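Local atomic coordinates of putative 4-hydroxybenzoyl-CoA thioesterase (Geobacillus stearothermophilus, PDB entry 2OIW), a protein that probably hydrolyses acyl-CoA thioesters, as a hotdog-fold member of the thioesterase-like superfamily. Residues P11-S14 and E15-G18; L46-K49 and R50-M53. All coordinates share one frame; numbering follows the deposited sequence.

Interaction 1 of 2, residues P11-S14 and E15-G18; sequences PRVS and ETDG. With MG (magnesium ion), chain E.
Glu15 turns its carboxylate back to the backbone N of Arg12. Its CG lies anti to the carbonyl carbon (chi1 -70°) and the chain is extended beyond CG, which brings Glu15 OE1 to Arg12 N at 3.1 Å. This bond reaches OE1 on its anti side, 33° out of the carboxylate plane, and is bent at nitrogen. Glu15 OE1 also lies 3.6 Å from Pro11 CA. Glu15 CD rests against the Arg12 methylenes, 3.9 Å from Arg12 CD. Arg12 is extended from CG to NE and runs obliquely across Glu15. The guanidinium and carboxylate planes are only 10° apart, but OE2 lies well out of the guanidinium plane and no N-H points at it; a water accepts from Arg12 NH1 and donates to Glu15 OE2, bridging the two. The salt bridges are exchanged with the third subunit, OE2 with its Arg12 and NH1 with its Glu15. In the hotdog fold this loop, between strand 5-9 and helix 27-34, contains a short 3-10 turn: Glu15 N bonds Arg12 O at 3.0 Å and Thr16 N bonds Val13 O at 3.1 Å. Thr16 OG1, set between its backbone N and carbonyl carbon, also turns to Val13 O, though that separation is too short to be read literally. Two carbonyls of the turn, Ser14 O and Thr16 O, each bind the magnesium ion at 2.4 Å, joined by two waters and Thr16 O of the second subunit. A glutamine in place of Glu15 would probably leave Arg12 of the third subunit without its charge mate and weaken the joint across that interface. Glu15 O adds a bond to Thr26 OG1.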
# COMPACT_ATOMS: atom_id res chain seq x y z
N PRO A 11 0.09 -0.81 13.95
CA PRO A 11 -0.80 -0.97 12.80
C PRO A 11 -1.59 0.31 12.50
O PRO A 11 -1.86 1.12 13.39
CB PRO A 11 -1.71 -2.13 13.19
CG PRO A 11 -0.90 -2.88 14.23
CD PRO A 11 -0.17 -1.84 14.98
N ARG A 12 -1.95 0.46 11.23
CA ARG A 12 -2.59 1.68 10.70
C ARG A 12 -3.96 1.27 10.19
O ARG A 12 -4.17 0.11 9.79
CB ARG A 12 -1.75 2.24 9.53
CG ARG A 12 -0.36 2.69 9.94
CD ARG A 12 0.61 2.81 8.76
NE ARG A 12 1.95 3.10 9.27
CZ ARG A 12 3.06 3.14 8.54
NH1 ARG A 12 3.03 2.91 7.22
NH2 ARG A 12 4.21 3.38 9.15
N VAL A 13 -4.92 2.21 10.22
CA VAL A 13 -6.26 1.92 9.70
C VAL A 13 -6.19 1.40 8.26
O VAL A 13 -6.88 0.43 7.91
CB VAL A 13 -7.21 3.17 9.82
CG1 VAL A 13 -8.55 2.96 9.11
CG2 VAL A 13 -7.43 3.53 11.28
N SER A 14 -5.34 2.03 7.44
CA SER A 14 -5.15 1.67 6.02
C SER A 14 -4.63 0.24 5.79
O SER A 14 -4.79 -0.30 4.69
CB SER A 14 -4.24 2.68 5.30
OG SER A 14 -2.93 2.67 5.85
N GLU A 15 -4.07 -0.39 6.82
CA GLU A 15 -3.56 -1.77 6.73
C GLU A 15 -4.63 -2.85 7.03
O GLU A 15 -4.38 -4.05 6.91
CB GLU A 15 -2.35 -1.91 7.67
CG GLU A 15 -1.15 -1.11 7.12
CD GLU A 15 0.06 -1.02 8.05
OE1 GLU A 15 -0.08 -1.03 9.31
OE2 GLU A 15 1.18 -0.92 7.51
N THR A 16 -5.82 -2.40 7.45
CA THR A 16 -6.98 -3.28 7.62
C THR A 16 -7.71 -3.41 6.29
O THR A 16 -7.39 -2.69 5.35
CB THR A 16 -7.94 -2.75 8.68
OG1 THR A 16 -8.41 -1.44 8.27
CG2 THR A 16 -7.23 -2.64 10.04
N ASP A 17 -8.70 -4.31 6.21
CA ASP A 17 -9.61 -4.29 5.07
C ASP A 17 -11.04 -4.30 5.58
O ASP A 17 -11.25 -4.24 6.79
CB ASP A 17 -9.35 -5.43 4.07
CG ASP A 17 -9.41 -6.81 4.71
OD1 ASP A 17 -10.11 -7.00 5.74
OD2 ASP A 17 -8.75 -7.73 4.16
N GLY A 18 -12.02 -4.34 4.68
CA GLY A 18 -13.43 -4.35 5.07
C GLY A 18 -13.89 -5.51 5.96
O GLY A 18 -14.94 -5.41 6.60
MG MG E . -6.56 -1.34 3.53
O HOH W 1 1.22 1.08 5.53
O HOH W 2 -4.97 -3.08 3.27
O HOH W 3 -6.48 0.66 2.54

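Interaction 2 of 2, residues L46-K49 and R50-M53; sequences LSFK and RWRM
Trp51 lays one face of its indole beside Phe48, in the loop of the hotdog fold that leads from helix 36-42 to strand 53-62. A beta turn brings the pair together: Arg50 N bonds Ser47 O at 3.2 Å. Trp51 CB starts 3.6 Å from Phe48 O. CG, anti to the backbone N (chi1 -158°), leads the indole alongside the phenyl, both side chains pointing the same way. Trp51 CD2 then lies 3.9 Å from Phe48 CD1, and Trp51 CE3 is nearer still, 3.7 Å from Phe48 CD1. The planes are inclined at 35°, with Phe48 CE1 over the indole toward its rim. Further round the six-membered ring, Trp51 CZ3 meets Leu46 CD2 at 4.1 Å. On the pyrrole side NE1 gives a weak bond to Met53 O, which ties the ring to the start of the strand. Phe39 of helix 36-42 adds an edge-to-face contact, while Val13 of the third subunit and Val19 of the fourth also pack on the indole. At the exposed end of the turn Arg50 bends at chi3, and its NH2 forms a salt bridge with Asp45. Ser47 OG lies over a face of that guanidinium, 3.3 Å from Arg50 NH2, at an angle too poor for a hydrogen bond.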
# COMPACT_ATOMS: atom_id res chain seq x y z
N LEU A 46 22.14 2.49 3.35
CA LEU A 46 20.81 2.20 2.80
C LEU A 46 20.46 2.93 1.49
O LEU A 46 19.28 3.13 1.16
CB LEU A 46 19.70 2.36 3.87
CG LEU A 46 19.84 1.33 5.01
CD1 LEU A 46 18.92 1.64 6.22
CD2 LEU A 46 19.62 -0.13 4.52
N SER A 47 21.50 3.25 0.74
CA SER A 47 21.41 3.91 -0.55
C SER A 47 20.90 2.94 -1.61
O SER A 47 21.37 1.80 -1.68
CB SER A 47 22.82 4.38 -0.94
OG SER A 47 22.82 5.04 -2.20
N PHE A 48 19.94 3.36 -2.42
CA PHE A 48 19.49 2.50 -3.50
C PHE A 48 20.48 2.38 -4.64
O PHE A 48 20.43 1.43 -5.41
CB PHE A 48 18.10 2.90 -3.97
CG PHE A 48 17.03 2.54 -3.00
CD1 PHE A 48 16.74 1.22 -2.74
CD2 PHE A 48 16.33 3.51 -2.31
CE1 PHE A 48 15.76 0.86 -1.81
CE2 PHE A 48 15.32 3.16 -1.40
CZ PHE A 48 15.04 1.85 -1.15
N LYS A 49 21.41 3.32 -4.71
CA LYS A 49 22.58 3.21 -5.59
C LYS A 49 23.44 1.97 -5.30
O LYS A 49 24.03 1.39 -6.22
CB LYS A 49 23.45 4.46 -5.42
CG LYS A 49 23.32 5.47 -6.55
CD LYS A 49 21.91 5.99 -6.75
CE LYS A 49 21.54 5.95 -8.25
NZ LYS A 49 22.62 6.46 -9.19
N ARG A 50 23.51 1.60 -4.03
CA ARG A 50 24.34 0.51 -3.57
C ARG A 50 23.51 -0.66 -2.98
O ARG A 50 23.96 -1.36 -2.08
CB ARG A 50 25.32 1.07 -2.55
CG ARG A 50 26.42 1.87 -3.23
CD ARG A 50 27.29 2.60 -2.23
NE ARG A 50 26.68 3.83 -1.74
CZ ARG A 50 26.50 4.95 -2.46
NH1 ARG A 50 26.85 5.02 -3.74
NH2 ARG A 50 25.94 6.00 -1.89
N TRP A 51 22.31 -0.85 -3.52
CA TRP A 51 21.40 -1.90 -3.08
C TRP A 51 21.82 -3.27 -3.62
O TRP A 51 22.24 -3.39 -4.76
CB TRP A 51 19.96 -1.60 -3.52
CG TRP A 51 18.95 -2.34 -2.67
CD1 TRP A 51 18.32 -3.52 -2.96
CD2 TRP A 51 18.51 -1.97 -1.36
NE1 TRP A 51 17.51 -3.90 -1.93
CE2 TRP A 51 17.60 -2.96 -0.93
CE3 TRP A 51 18.79 -0.88 -0.51
CZ2 TRP A 51 16.96 -2.90 0.32
CZ3 TRP A 51 18.14 -0.82 0.74
CH2 TRP A 51 17.25 -1.83 1.13
N ARG A 52 21.67 -4.31 -2.80
CA ARG A 52 22.20 -5.64 -3.10
C ARG A 52 21.17 -6.78 -2.92
O ARG A 52 21.34 -7.85 -3.46
CB ARG A 52 23.42 -5.92 -2.22
CG ARG A 52 24.55 -5.01 -2.56
CD ARG A 52 25.74 -5.03 -1.59
NE ARG A 52 26.49 -3.79 -1.86
CZ ARG A 52 27.18 -3.56 -2.98
NH1 ARG A 52 27.26 -4.50 -3.93
NH2 ARG A 52 27.79 -2.38 -3.16
N MSE A 53 20.14 -6.52 -2.12
CA MSE A 53 19.22 -7.56 -1.66
C MSE A 53 18.04 -7.71 -2.58
O MSE A 53 17.26 -6.78 -2.72
CB MSE A 53 18.73 -7.20 -0.27
CG MSE A 53 19.78 -7.41 0.82
SE MSE A 53 19.88 -9.26 1.44
CE MSE A 53 21.24 -9.95 0.28

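How the interactions relate
Interactions 1 and 2 are local turns in separate loops, their centres 29 Å apart within the chain and their nearest atoms about 15 Å apart. Interaction 1 is buried in five of its six touching residues and is polar, built on a carboxylate, a water and a magnesium ion shared with the second subunit. Interaction 2 is only partly buried: Leu46 and Trp51 are buried, Phe48 only partly, and two exposed basic residues lie at its other end. The assembly brings the loops together: both touch the third subunit, and Thr16 of residues 11-18 packs on Phe48 of that subunit.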